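Local coordinates for protein endo-alpha-(1->5)-L-arabinanase (Bacillus licheniformis, PDB 6B7K) that probably hydrolyses internal alpha-(1->5)-arabinofuranosidic linkages of arabinan, as a calcium-binding glycoside hydrolase of family 43, at residues R45-K48 and N54-A57; T32-G37 and D114-G119; G232-Y235 and N241-N244; P194-K199 and Y203-S208; S60-P63 and W68-M71. All blocks are in the same frame, centred on the assembly; numbering follows the deposited sequence.

Contact 1 of 5, residues R45-K48 and N54-A57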
# COMPACT_ATOMS: atom_id res chain seq x y z
N ARG A 45 -4.96 -4.14 11.50
CA ARG A 45 -6.38 -3.85 11.62
C ARG A 45 -7.14 -4.38 10.41
O ARG A 45 -6.70 -4.21 9.27
CB ARG A 45 -6.60 -2.35 11.77
CG ARG A 45 -8.06 -1.92 11.79
CD ARG A 45 -8.21 -0.52 12.38
NE ARG A 45 -9.54 0.03 12.18
CZ ARG A 45 -10.60 -0.27 12.92
NH1 ARG A 45 -10.50 -1.15 13.91
NH2 ARG A 45 -11.78 0.29 12.66
N VAL A 46 -8.27 -5.02 10.67
CA VAL A 46 -9.14 -5.55 9.62
C VAL A 46 -10.57 -5.11 9.91
O VAL A 46 -11.04 -5.23 11.05
CB VAL A 46 -9.06 -7.08 9.53
CG1 VAL A 46 -10.02 -7.59 8.47
CG2 VAL A 46 -7.64 -7.53 9.22
N ILE A 47 -11.25 -4.59 8.89
CA ILE A 47 -12.66 -4.25 8.99
C ILE A 47 -13.38 -4.84 7.79
O ILE A 47 -12.81 -4.95 6.69
CB ILE A 47 -12.90 -2.72 9.09
CG1 ILE A 47 -12.19 -1.98 7.96
CG2 ILE A 47 -12.41 -2.21 10.43
CD1 ILE A 47 -12.36 -0.47 8.04
N LYS A 48 -14.63 -5.24 8.00
CA LYS A 48 -15.41 -5.98 7.02
C LYS A 48 -16.65 -5.18 6.62
O LYS A 48 -17.07 -4.26 7.32
CB LYS A 48 -15.81 -7.35 7.57
CG LYS A 48 -16.52 -7.27 8.92
CD LYS A 48 -16.68 -8.64 9.56
CE LYS A 48 -17.60 -9.53 8.74
NZ LYS A 48 -17.91 -10.80 9.45
N ASN A 54 -21.06 0.17 4.82
CA ASN A 54 -21.09 0.01 6.27
C ASN A 54 -19.99 -0.97 6.69
O ASN A 54 -20.01 -2.13 6.28
CB ASN A 54 -22.45 -0.50 6.74
CG ASN A 54 -23.44 0.63 6.98
OD1 ASN A 54 -23.55 1.15 8.09
ND2 ASN A 54 -24.17 1.01 5.93
N TRP A 55 -19.06 -0.50 7.51
CA TRP A 55 -17.92 -1.30 7.93
C TRP A 55 -17.99 -1.57 9.43
O TRP A 55 -18.47 -0.75 10.21
CB TRP A 55 -16.60 -0.60 7.58
CG TRP A 55 -16.39 -0.48 6.09
CD1 TRP A 55 -16.87 0.49 5.27
CD2 TRP A 55 -15.65 -1.38 5.25
NE1 TRP A 55 -16.48 0.27 3.98
CE2 TRP A 55 -15.73 -0.88 3.94
CE3 TRP A 55 -14.92 -2.55 5.48
CZ2 TRP A 55 -15.11 -1.51 2.86
CZ3 TRP A 55 -14.31 -3.18 4.41
CH2 TRP A 55 -14.41 -2.65 3.12
N SER A 56 -17.50 -2.75 9.81
CA SER A 56 -17.49 -3.17 11.20
C SER A 56 -16.14 -3.82 11.50
O SER A 56 -15.44 -4.29 10.60
CB SER A 56 -18.63 -4.15 11.51
OG SER A 56 -18.45 -5.36 10.80
N ALA A 57 -15.79 -3.85 12.79
CA ALA A 57 -14.50 -4.38 13.20
C ALA A 57 -14.42 -5.88 12.93
O ALA A 57 -15.43 -6.59 12.93
CB ALA A 57 -14.25 -4.09 14.68

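Contact 2 of 5, residues T32-G37 and D114-G119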
# COMPACT_ATOMS: atom_id res chain seq x y z
N THR A 32 -18.16 -10.45 0.79
CA THR A 32 -17.67 -9.67 1.92
C THR A 32 -16.42 -8.90 1.53
O THR A 32 -15.44 -9.49 1.05
CB THR A 32 -17.37 -10.58 3.11
OG1 THR A 32 -18.55 -11.33 3.45
CG2 THR A 32 -16.94 -9.76 4.31
N TRP A 33 -16.45 -7.59 1.74
CA TRP A 33 -15.26 -6.77 1.56
C TRP A 33 -14.40 -6.83 2.81
O TRP A 33 -14.91 -6.88 3.93
CB TRP A 33 -15.65 -5.31 1.28
CG TRP A 33 -16.61 -5.09 0.14
CD1 TRP A 33 -17.97 -5.24 0.18
CD2 TRP A 33 -16.29 -4.66 -1.18
NE1 TRP A 33 -18.51 -4.93 -1.04
CE2 TRP A 33 -17.50 -4.57 -1.90
CE3 TRP A 33 -15.10 -4.34 -1.84
CZ2 TRP A 33 -17.56 -4.18 -3.23
CZ3 TRP A 33 -15.16 -3.95 -3.16
CH2 TRP A 33 -16.38 -3.88 -3.85
N TYR A 34 -13.08 -6.84 2.61
CA TYR A 34 -12.12 -6.81 3.71
C TYR A 34 -11.10 -5.72 3.43
O TYR A 34 -10.43 -5.75 2.38
CB TYR A 34 -11.43 -8.16 3.90
CG TYR A 34 -12.33 -9.26 4.41
CD1 TYR A 34 -12.64 -9.34 5.77
CD2 TYR A 34 -12.86 -10.21 3.56
CE1 TYR A 34 -13.46 -10.35 6.25
CE2 TYR A 34 -13.69 -11.22 4.03
CZ TYR A 34 -13.98 -11.28 5.37
OH TYR A 34 -14.80 -12.28 5.84
N THR A 35 -10.97 -4.77 4.35
CA THR A 35 -9.94 -3.75 4.29
C THR A 35 -8.90 -4.06 5.36
O THR A 35 -9.21 -4.06 6.56
CB THR A 35 -10.51 -2.35 4.50
OG1 THR A 35 -11.38 -2.02 3.41
CG2 THR A 35 -9.39 -1.33 4.56
N PHE A 36 -7.68 -4.35 4.93
CA PHE A 36 -6.55 -4.51 5.84
C PHE A 36 -5.86 -3.17 6.02
O PHE A 36 -5.64 -2.44 5.04
CB PHE A 36 -5.56 -5.55 5.30
CG PHE A 36 -6.06 -6.97 5.36
CD1 PHE A 36 -7.03 -7.42 4.48
CD2 PHE A 36 -5.56 -7.85 6.30
CE1 PHE A 36 -7.49 -8.73 4.53
CE2 PHE A 36 -6.01 -9.16 6.36
CZ PHE A 36 -6.98 -9.60 5.47
N GLY A 37 -5.53 -2.83 7.26
CA GLY A 37 -4.93 -1.55 7.56
C GLY A 37 -3.90 -1.66 8.66
O GLY A 37 -3.71 -2.73 9.26
N ASP A 114 -5.49 -19.69 3.11
CA ASP A 114 -6.32 -20.14 2.01
C ASP A 114 -7.68 -19.46 1.98
O ASP A 114 -8.35 -19.49 0.94
CB ASP A 114 -6.54 -21.66 2.09
CG ASP A 114 -7.52 -22.05 3.19
OD1 ASP A 114 -7.28 -21.68 4.36
OD2 ASP A 114 -8.54 -22.70 2.87
N ARG A 115 -8.10 -18.86 3.09
CA ARG A 115 -9.42 -18.25 3.18
C ARG A 115 -9.41 -17.27 4.33
O ARG A 115 -9.21 -17.67 5.49
CB ARG A 115 -10.50 -19.32 3.39
CG ARG A 115 -11.89 -18.75 3.63
CD ARG A 115 -12.94 -19.84 3.64
NE ARG A 115 -12.67 -20.86 4.65
CZ ARG A 115 -13.14 -20.83 5.89
NH1 ARG A 115 -13.90 -19.83 6.29
NH2 ARG A 115 -12.84 -21.81 6.73
N ILE A 116 -9.62 -15.98 4.03
CA ILE A 116 -9.54 -14.94 5.05
C ILE A 116 -10.54 -15.20 6.17
O ILE A 116 -10.26 -14.93 7.34
CB ILE A 116 -9.74 -13.56 4.40
CG1 ILE A 116 -8.62 -13.29 3.40
CG2 ILE A 116 -9.79 -12.47 5.46
CD1 ILE A 116 -8.71 -11.94 2.71
N SER A 117 -11.72 -15.74 5.83
CA SER A 117 -12.76 -15.95 6.83
C SER A 117 -12.41 -17.04 7.83
O SER A 117 -13.12 -17.19 8.84
CB SER A 117 -14.09 -16.27 6.15
OG SER A 117 -14.10 -17.58 5.62
N SER A 118 -11.35 -17.82 7.59
CA SER A 118 -10.90 -18.77 8.61
C SER A 118 -10.16 -18.08 9.74
O SER A 118 -10.12 -18.61 10.86
CB SER A 118 -10.00 -19.83 7.98
OG SER A 118 -8.70 -19.33 7.75
N GLY A 119 -9.59 -16.90 9.49
CA GLY A 119 -8.84 -16.19 10.51
C GLY A 119 -7.52 -16.82 10.90
O GLY A 119 -6.88 -16.35 11.84

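Contact 3 of 5, residues G232-Y235 and N241-N244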
# COMPACT_ATOMS: atom_id res chain seq x y z
N GLY A 232 10.25 -0.41 -16.43
CA GLY A 232 10.55 0.66 -17.35
C GLY A 232 10.32 2.03 -16.76
O GLY A 232 9.75 2.18 -15.67
N PRO A 233 10.75 3.07 -17.47
CA PRO A 233 10.59 4.44 -16.96
C PRO A 233 9.12 4.82 -16.87
O PRO A 233 8.40 4.83 -17.87
CB PRO A 233 11.33 5.30 -18.00
CG PRO A 233 11.31 4.47 -19.25
CD PRO A 233 11.37 3.04 -18.81
N TYR A 234 8.67 5.12 -15.65
CA TYR A 234 7.30 5.56 -15.43
C TYR A 234 7.18 7.05 -15.71
O TYR A 234 7.99 7.85 -15.22
CB TYR A 234 6.85 5.24 -14.01
CG TYR A 234 6.64 3.77 -13.75
CD1 TYR A 234 7.70 2.95 -13.37
CD2 TYR A 234 5.39 3.19 -13.90
CE1 TYR A 234 7.51 1.60 -13.14
CE2 TYR A 234 5.19 1.84 -13.67
CZ TYR A 234 6.26 1.05 -13.29
OH TYR A 234 6.08 -0.29 -13.05
N TYR A 235 6.17 7.44 -16.48
CA TYR A 235 6.02 8.81 -16.95
C TYR A 235 4.68 9.39 -16.54
O TYR A 235 3.75 8.67 -16.15
CB TYR A 235 6.15 8.89 -18.47
CG TYR A 235 7.55 8.66 -18.98
CD1 TYR A 235 8.57 9.56 -18.71
CD2 TYR A 235 7.85 7.54 -19.75
CE1 TYR A 235 9.85 9.36 -19.18
CE2 TYR A 235 9.13 7.32 -20.22
CZ TYR A 235 10.12 8.24 -19.94
OH TYR A 235 11.39 8.03 -20.41
N ASN A 241 9.58 11.69 -15.81
CA ASN A 241 9.93 10.43 -15.17
C ASN A 241 9.66 10.51 -13.68
O ASN A 241 10.01 11.49 -13.02
CB ASN A 241 11.40 10.10 -15.43
CG ASN A 241 11.75 8.67 -15.09
OD1 ASN A 241 11.21 8.08 -14.14
ND2 ASN A 241 12.68 8.09 -15.85
N MET A 242 9.02 9.47 -13.14
CA MET A 242 8.74 9.42 -11.71
C MET A 242 10.01 9.32 -10.87
O MET A 242 9.96 9.54 -9.66
CB MET A 242 7.81 8.25 -11.38
CG MET A 242 6.44 8.36 -12.05
SD MET A 242 5.22 7.21 -11.39
CE MET A 242 5.02 7.84 -9.73
N MET A 243 11.15 8.99 -11.49
CA MET A 243 12.43 9.01 -10.79
C MET A 243 12.97 10.41 -10.58
O MET A 243 13.90 10.59 -9.78
CB MET A 243 13.46 8.16 -11.55
CG MET A 243 13.38 6.67 -11.25
SD MET A 243 13.70 6.29 -9.51
CE MET A 243 15.41 6.80 -9.35
N ASN A 244 12.43 11.41 -11.28
CA ASN A 244 12.79 12.81 -11.09
C ASN A 244 11.65 13.60 -10.45
O ASN A 244 11.53 14.80 -10.67
CB ASN A 244 13.21 13.45 -12.41
CG ASN A 244 14.64 13.11 -12.80
OD1 ASN A 244 15.26 12.21 -12.23
ND2 ASN A 244 15.17 13.85 -13.77

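Contact 4 of 5, residues P194-K199 and Y203-S208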
# COMPACT_ATOMS: atom_id res chain seq x y z
N PRO A 194 3.62 2.65 -2.56
CA PRO A 194 3.43 2.38 -3.98
C PRO A 194 2.52 1.18 -4.22
O PRO A 194 2.48 0.23 -3.44
CB PRO A 194 4.85 2.07 -4.46
CG PRO A 194 5.48 1.41 -3.27
CD PRO A 194 4.85 2.04 -2.04
N ASN A 195 1.76 1.25 -5.31
CA ASN A 195 1.03 0.09 -5.79
C ASN A 195 0.99 0.14 -7.31
O ASN A 195 0.75 1.20 -7.89
CB ASN A 195 -0.39 0.01 -5.19
CG ASN A 195 -1.29 1.13 -5.66
OD1 ASN A 195 -1.38 2.18 -5.03
ND2 ASN A 195 -1.98 0.90 -6.77
N ILE A 196 1.25 -1.01 -7.94
CA ILE A 196 1.37 -1.11 -9.39
C ILE A 196 0.26 -2.01 -9.91
O ILE A 196 -0.08 -3.02 -9.28
CB ILE A 196 2.75 -1.66 -9.81
CG1 ILE A 196 3.87 -0.95 -9.04
CG2 ILE A 196 2.95 -1.52 -11.31
CD1 ILE A 196 5.24 -1.47 -9.36
N THR A 197 -0.30 -1.65 -11.07
CA THR A 197 -1.30 -2.47 -11.73
C THR A 197 -1.11 -2.40 -13.23
O THR A 197 -0.69 -1.38 -13.78
CB THR A 197 -2.73 -2.03 -11.36
OG1 THR A 197 -3.68 -2.80 -12.10
CG2 THR A 197 -2.93 -0.55 -11.66
N TYR A 198 -1.44 -3.50 -13.90
CA TYR A 198 -1.36 -3.60 -15.35
C TYR A 198 -2.76 -3.47 -15.96
O TYR A 198 -3.72 -4.06 -15.47
CB TYR A 198 -0.74 -4.93 -15.78
CG TYR A 198 -0.76 -5.17 -17.28
CD1 TYR A 198 0.25 -4.69 -18.10
CD2 TYR A 198 -1.80 -5.88 -17.87
CE1 TYR A 198 0.24 -4.90 -19.46
CE2 TYR A 198 -1.82 -6.10 -19.24
CZ TYR A 198 -0.80 -5.61 -20.02
OH TYR A 198 -0.83 -5.83 -21.38
N LYS A 199 -2.85 -2.69 -17.04
CA LYS A 199 -4.12 -2.55 -17.75
C LYS A 199 -3.84 -2.11 -19.18
O LYS A 199 -3.26 -1.04 -19.39
CB LYS A 199 -5.04 -1.55 -17.05
CG LYS A 199 -6.28 -1.24 -17.86
CD LYS A 199 -7.22 -0.32 -17.12
CE LYS A 199 -8.39 0.08 -18.00
NZ LYS A 199 -9.15 -1.10 -18.49
N TYR A 203 1.65 -0.53 -17.32
CA TYR A 203 1.69 -0.68 -15.88
C TYR A 203 1.53 0.70 -15.25
O TYR A 203 2.20 1.65 -15.66
CB TYR A 203 3.01 -1.32 -15.42
CG TYR A 203 3.21 -2.74 -15.88
CD1 TYR A 203 2.69 -3.81 -15.15
CD2 TYR A 203 3.93 -3.03 -17.03
CE1 TYR A 203 2.88 -5.12 -15.57
CE2 TYR A 203 4.12 -4.33 -17.46
CZ TYR A 203 3.59 -5.37 -16.72
OH TYR A 203 3.78 -6.67 -17.14
N TYR A 204 0.65 0.81 -14.26
CA TYR A 204 0.32 2.08 -13.62
C TYR A 204 0.79 2.06 -12.17
O TYR A 204 0.19 1.37 -11.33
CB TYR A 204 -1.18 2.37 -13.70
CG TYR A 204 -1.67 2.61 -15.11
CD1 TYR A 204 -2.02 1.55 -15.93
CD2 TYR A 204 -1.78 3.90 -15.62
CE1 TYR A 204 -2.46 1.76 -17.21
CE2 TYR A 204 -2.22 4.12 -16.90
CZ TYR A 204 -2.56 3.04 -17.70
OH TYR A 204 -3.01 3.25 -18.98
N LEU A 205 1.84 2.82 -11.87
CA LEU A 205 2.35 2.93 -10.52
C LEU A 205 1.68 4.12 -9.83
O LEU A 205 1.89 5.27 -10.22
CB LEU A 205 3.87 3.10 -10.53
CG LEU A 205 4.50 3.54 -9.20
CD1 LEU A 205 4.22 2.52 -8.10
CD2 LEU A 205 5.99 3.78 -9.36
N PHE A 206 0.87 3.83 -8.81
CA PHE A 206 0.34 4.87 -7.93
C PHE A 206 1.27 5.02 -6.74
O PHE A 206 1.87 4.05 -6.28
CB PHE A 206 -1.07 4.52 -7.45
CG PHE A 206 -2.07 4.34 -8.55
CD1 PHE A 206 -2.15 3.15 -9.25
CD2 PHE A 206 -2.97 5.35 -8.85
CE1 PHE A 206 -3.08 2.98 -10.25
CE2 PHE A 206 -3.90 5.19 -9.86
CZ PHE A 206 -3.96 4.00 -10.56
N VAL A 207 1.40 6.26 -6.24
CA VAL A 207 2.23 6.55 -5.08
C VAL A 207 1.55 7.63 -4.25
O VAL A 207 0.56 8.24 -4.67
CB VAL A 207 3.66 7.02 -5.46
CG1 VAL A 207 4.44 5.90 -6.15
CG2 VAL A 207 3.59 8.25 -6.34
N SER A 208 2.09 7.86 -3.06
CA SER A 208 1.64 8.92 -2.17
C SER A 208 2.76 9.94 -2.00
O SER A 208 3.91 9.57 -1.76
CB SER A 208 1.22 8.35 -0.82
OG SER A 208 0.15 7.43 -0.97

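Contact 5 of 5, residues S60-P63 and W68-M71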
# COMPACT_ATOMS: atom_id res chain seq x y z
N SER A 60 -8.18 -8.83 14.55
CA SER A 60 -6.90 -8.28 14.13
C SER A 60 -5.91 -9.40 13.83
O SER A 60 -5.96 -10.48 14.41
CB SER A 60 -6.34 -7.35 15.20
OG SER A 60 -7.26 -6.32 15.50
N ILE A 61 -4.99 -9.12 12.91
CA ILE A 61 -3.92 -10.05 12.58
C ILE A 61 -2.76 -9.81 13.54
O ILE A 61 -2.47 -8.67 13.91
CB ILE A 61 -3.47 -9.89 11.11
CG1 ILE A 61 -4.69 -9.84 10.19
CG2 ILE A 61 -2.55 -11.03 10.71
CD1 ILE A 61 -5.53 -11.10 10.23
N PHE A 62 -2.11 -10.90 13.96
CA PHE A 62 -1.00 -10.87 14.91
C PHE A 62 -1.39 -10.17 16.20
O PHE A 62 -0.88 -9.08 16.49
CB PHE A 62 0.21 -10.17 14.29
CG PHE A 62 0.65 -10.75 12.99
CD1 PHE A 62 0.75 -12.13 12.83
CD2 PHE A 62 0.96 -9.94 11.91
CE1 PHE A 62 1.16 -12.67 11.62
CE2 PHE A 62 1.37 -10.47 10.71
CZ PHE A 62 1.46 -11.84 10.56
N PRO A 63 -2.30 -10.74 17.00
CA PRO A 63 -2.61 -10.11 18.30
C PRO A 63 -1.42 -10.08 19.23
O PRO A 63 -1.31 -9.18 20.07
CB PRO A 63 -3.75 -10.99 18.85
CG PRO A 63 -4.32 -11.68 17.65
CD PRO A 63 -3.15 -11.91 16.75
N TRP A 68 10.36 -13.42 15.61
CA TRP A 68 11.46 -13.00 14.74
C TRP A 68 11.39 -11.53 14.35
O TRP A 68 12.33 -11.05 13.69
CB TRP A 68 11.51 -13.88 13.49
CG TRP A 68 10.28 -13.82 12.65
CD1 TRP A 68 9.18 -14.62 12.74
CD2 TRP A 68 10.01 -12.89 11.59
NE1 TRP A 68 8.25 -14.26 11.79
CE2 TRP A 68 8.74 -13.20 11.08
CE3 TRP A 68 10.73 -11.83 11.02
CZ2 TRP A 68 8.16 -12.48 10.03
CZ3 TRP A 68 10.16 -11.12 9.98
CH2 TRP A 68 8.89 -11.45 9.49
N TRP A 69 10.33 -10.81 14.72
CA TRP A 69 10.33 -9.36 14.53
C TRP A 69 11.42 -8.71 15.37
O TRP A 69 12.14 -7.82 14.89
CB TRP A 69 8.97 -8.77 14.89
CG TRP A 69 7.87 -9.15 13.94
CD1 TRP A 69 8.02 -9.68 12.70
CD2 TRP A 69 6.46 -9.03 14.17
NE1 TRP A 69 6.78 -9.90 12.13
CE2 TRP A 69 5.81 -9.50 13.01
CE3 TRP A 69 5.69 -8.56 15.23
CZ2 TRP A 69 4.43 -9.52 12.89
CZ3 TRP A 69 4.31 -8.58 15.11
CH2 TRP A 69 3.69 -9.06 13.95
N LYS A 70 11.56 -9.14 16.63
CA LYS A 70 12.61 -8.61 17.49
C LYS A 70 14.01 -8.88 16.94
O LYS A 70 14.96 -8.21 17.35
CB LYS A 70 12.49 -9.22 18.89
CG LYS A 70 11.33 -8.67 19.72
CD LYS A 70 11.66 -7.30 20.29
CE LYS A 70 12.92 -7.35 21.16
NZ LYS A 70 13.27 -6.02 21.72
N MET A 71 14.16 -9.83 16.02
CA MET A 71 15.47 -10.11 15.45
C MET A 71 15.90 -8.99 14.50
O MET A 71 17.02 -8.48 14.59
CB MET A 71 15.46 -11.45 14.71
CG MET A 71 15.68 -12.65 15.59
SD MET A 71 15.77 -14.16 14.60
CE MET A 71 17.25 -13.85 13.64

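Contact 1 of 5, residues R45-K48 and N54-A57
Ile-47 and Trp-55 meet at about a right angle on one face of the sheet. The isoleucine offers its CG1 branch to the benzo part of the indole, with CG1 3.7 Å from Trp-55 CE3. That branch stands between the backbone N and the carbonyl carbon (chi1 53°), which puts CG2 beside the backbone N, over a face of the Arg-45 guanidinium. The rim of the six-membered ring meets the partner's main chain: Ile-47 O sits near the ring plane, 3.3 Å from Trp-55 CZ3. On the opposite face of the sheet Lys-48 and Ser-56 lie side by side, and the aliphatic CG of the lysine comes 3.3 Å from Ser-56 OG before its chain bends at chi3. The same two residues form the hydrogen-bonded pair: Lys-48 N reaches Ser-56 O at 2.9 Å, and Ser-56 N returns to Lys-48 O at 2.9 Å. Their neighbours Ile-47 and Ala-57 form a non-hydrogen-bonded pair whose side chains diverge. The strand segments run at 136° to each other, a strongly twisted pairing. Leu-286 and Ile-288 of strand 284-293 also pack on Trp-55, and Arg-45 is held by a salt bridge to Asp-18. This is the antiparallel hairpin of strands 44-49 and 54-61, toward the outer side of a blade of the five-bladed beta-propeller of family 43: Ile-47 and Trp-55 are buried, while Lys-48 is exposed and Ser-56 partly so.

Contact 2 of 5, residues T32-G37 and D114-G119
Tyr-34, on the extended strand 32-37, faces Ile-116 in a short 3-10 turn at 116-118, their CA atoms 8.6 Å apart and no hydrogen bond passing between the two segments. Ile-116 does most of the work by spanning two rings. CG2, anti to the backbone N of Ile-116, sits above the centre of the Tyr-34 ring, 4.1 Å from the centroid and 3° off the normal, a nearly axial CH-pi contact, and also touches Phe-36 CZ. CD1, at the end of the other branch, arrives at the rim of Phe-36, 3.9 Å from CE1 of that ring and close to its plane. One isoleucine thus meets a face and an edge of two residues spaced two apart on the same side of the strand. This is packing between blades of the beta-propeller: strand 32-38 belongs to one blade, and the turn joins strands 106-113 and 122-130 of the next. Phe-36 and Ile-116 both also lean on Ile-85 of that second blade, and the Phe-36 side chain is about 7 Å from that of the calcium ligand Asp-84. At the outer end Ser-117 CB lies 4.1 Å from Tyr-34 OH. The turn is tied internally, since Arg-115 O accepts from both Ser-118 N, at 3.0 Å, and Ser-118 OG, at 2.9 Å. Ile-116 N is hydrogen-bonded to Glu-29 OE1, a carboxylate of the first blade.

Contact 3 of 5, residues G232-Y235 and N241-N244
The Tyr-234 ring is approached by the sulfur of Met-242 from an oblique direction: SD lies 5.4 Å from the ring centroid and 53° off its normal, an oblique Met-aromatic contact. The Tyr-235 ring, on the far side of the chain, lies obliquely beside the start of 241-244, with CD1 3.7 Å from Asn-241 N. Its plane stands 59° from the Asn-241 amide, and CE1 brushes the asparagine CB. The amide also touches the proline, ND2 lying 3.8 Å from Pro-233 CB. Closer in, Tyr-234 CB packs on Met-242 SD at 3.7 Å, while the methionine chain runs on and bends at chi3. Between these side chains the backbone makes a single hydrogen bond across the contact, from Met-242 N to Tyr-234 O at 2.8 Å. The CA-H of Asn-241 points at the same oxygen. With chi1 at -166°, the Asn-241 amide lies beside its own carbonyl carbon, and OD1 accepts from Met-243 N at 2.8 Å. This Asx turn has the donor well above the carbonyl plane of the amide. Asn-244 N bonds to Asn-241 O, so the chain folds tightly just after the crossing. Both segments belong to the long connection between strands 221-227 and 248-251. The chemistry implies that backbone and Asx bonds fix the loop's turn, whereas the Met-242 thioether and the Tyr-234 ring probably hold the loop, largely by dispersion, against Leu-205 of the same blade and against Ile-181 and Ala-182 of strand 177-182.

Contact 4 of 5, residues P194-K199 and Y203-S208
Leu-205 CD1 lies at the apolar centre, 3.6 Å from Ile-196 CG1 and 3.7 Å from Pro-194 CB. It gets there because Leu-205 CG is anti to the backbone N (chi1 167°), turning the branch back toward the partner strand. Val-144, Ile-181 and Ala-182 pack on this face. Farther along it Tyr-198 directs its ring edge at the face of Tyr-203, Tyr-198 CD1 over the centre of the Tyr-203 ring, a tilted edge-to-face pair with centroids 5.0 Å apart and planes at 57°. On the other face the Asn-195 amide runs almost parallel to the Phe-206 ring, 9° between planes, with Asn-195 ND2 3.4 Å from Phe-206 CD1, while Thr-197 CG2 comes to the rim of that ring. Four backbone bonds join the strands as antiparallel pairs, Asn-195 with Phe-206 and Thr-197 with Tyr-204. The polar ends bond to other parts of the chain: Thr-197 OG1 to Asn-268 OD1 and Tyr-203 OH to Lys-147 N. The Asn-195 side chain is about 5 Å from the bound calcium and touches its ligands Asp-142 and Asp-264. Asn-195 is thus a second-shell residue of the calcium site, its OD1 held by Gln-263 NE2, consistent with its helping to position the two aspartates.

Contact 5 of 5, residues S60-P63 and W68-M71
Beside the ring pair of Phe-62 and Trp-69, the indole NE1 of Trp-68 is hydrogen-bonded to Asp-123 OD2, while the two segments share no hydrogen bond at all. What joins them is one aromatic contact. The benzo edge of Trp-69 meets a face of the Phe-62 ring edge-to-face, close to perpendicular: the centroids of the phenyl and the six-membered ring are 5.1 Å apart and the planes stand at 86°. CH2 and CZ2 do the touching. Trp-69 CH2 lies 3.5 Å from Phe-62 CD2, and CZ2 hovers 3.6 Å above the phenyl plane, displaced toward its rim. The other face of the phenyl is taken by Ile-61 CG2, centred 3.7 Å above it, so the ring is sandwiched between its own neighbour and the tryptophan. Phe-62 has a positive phi of 56°, in the left-handed region, and with this turn the chain leaves the strand while its ring faces the helix. The adjacent Trp-68 also meets the indole: Trp-69 CD1 lies 3.6 Å above the Trp-68 ring plane, offset toward the rim, and Trp-68 CZ3 sits at the Trp-69 edge. With carbon meeting carbon throughout, the pair probably depends on dispersion and the electrostatics of edge-to-face rings. Strand 54-61 ends here, and the short helix 69-72 lies in the connection that leads on to strand 81-87. Tyr-96 meets Phe-62 and Val-98 packs on Trp-69, both from strand 92-98, while Leu-44 of strand 44-49 touches Phe-62.

Contact 4 is the buried one, about 10 Å from the chain centre and beside the calcium site; the other four lie 16 to 19 Å out and are partly buried. Contacts 1 and 4 are both hairpins held by antiparallel backbone bonds, on opposite sides of the propeller. Contact 2 shares the first blade with contact 1 through neighbouring strands, and contact 5 continues strand 54-61, with Ile-61 packing on Val-46 and Phe-36. Both 2 and 5 cross without hydrogen bonds, relying on CH-pi and T-shaped packing. Contact 3, a loop, lies against contact 4 through Tyr-234 and Met-242, and mixes one backbone bond with sulfur-aromatic packing.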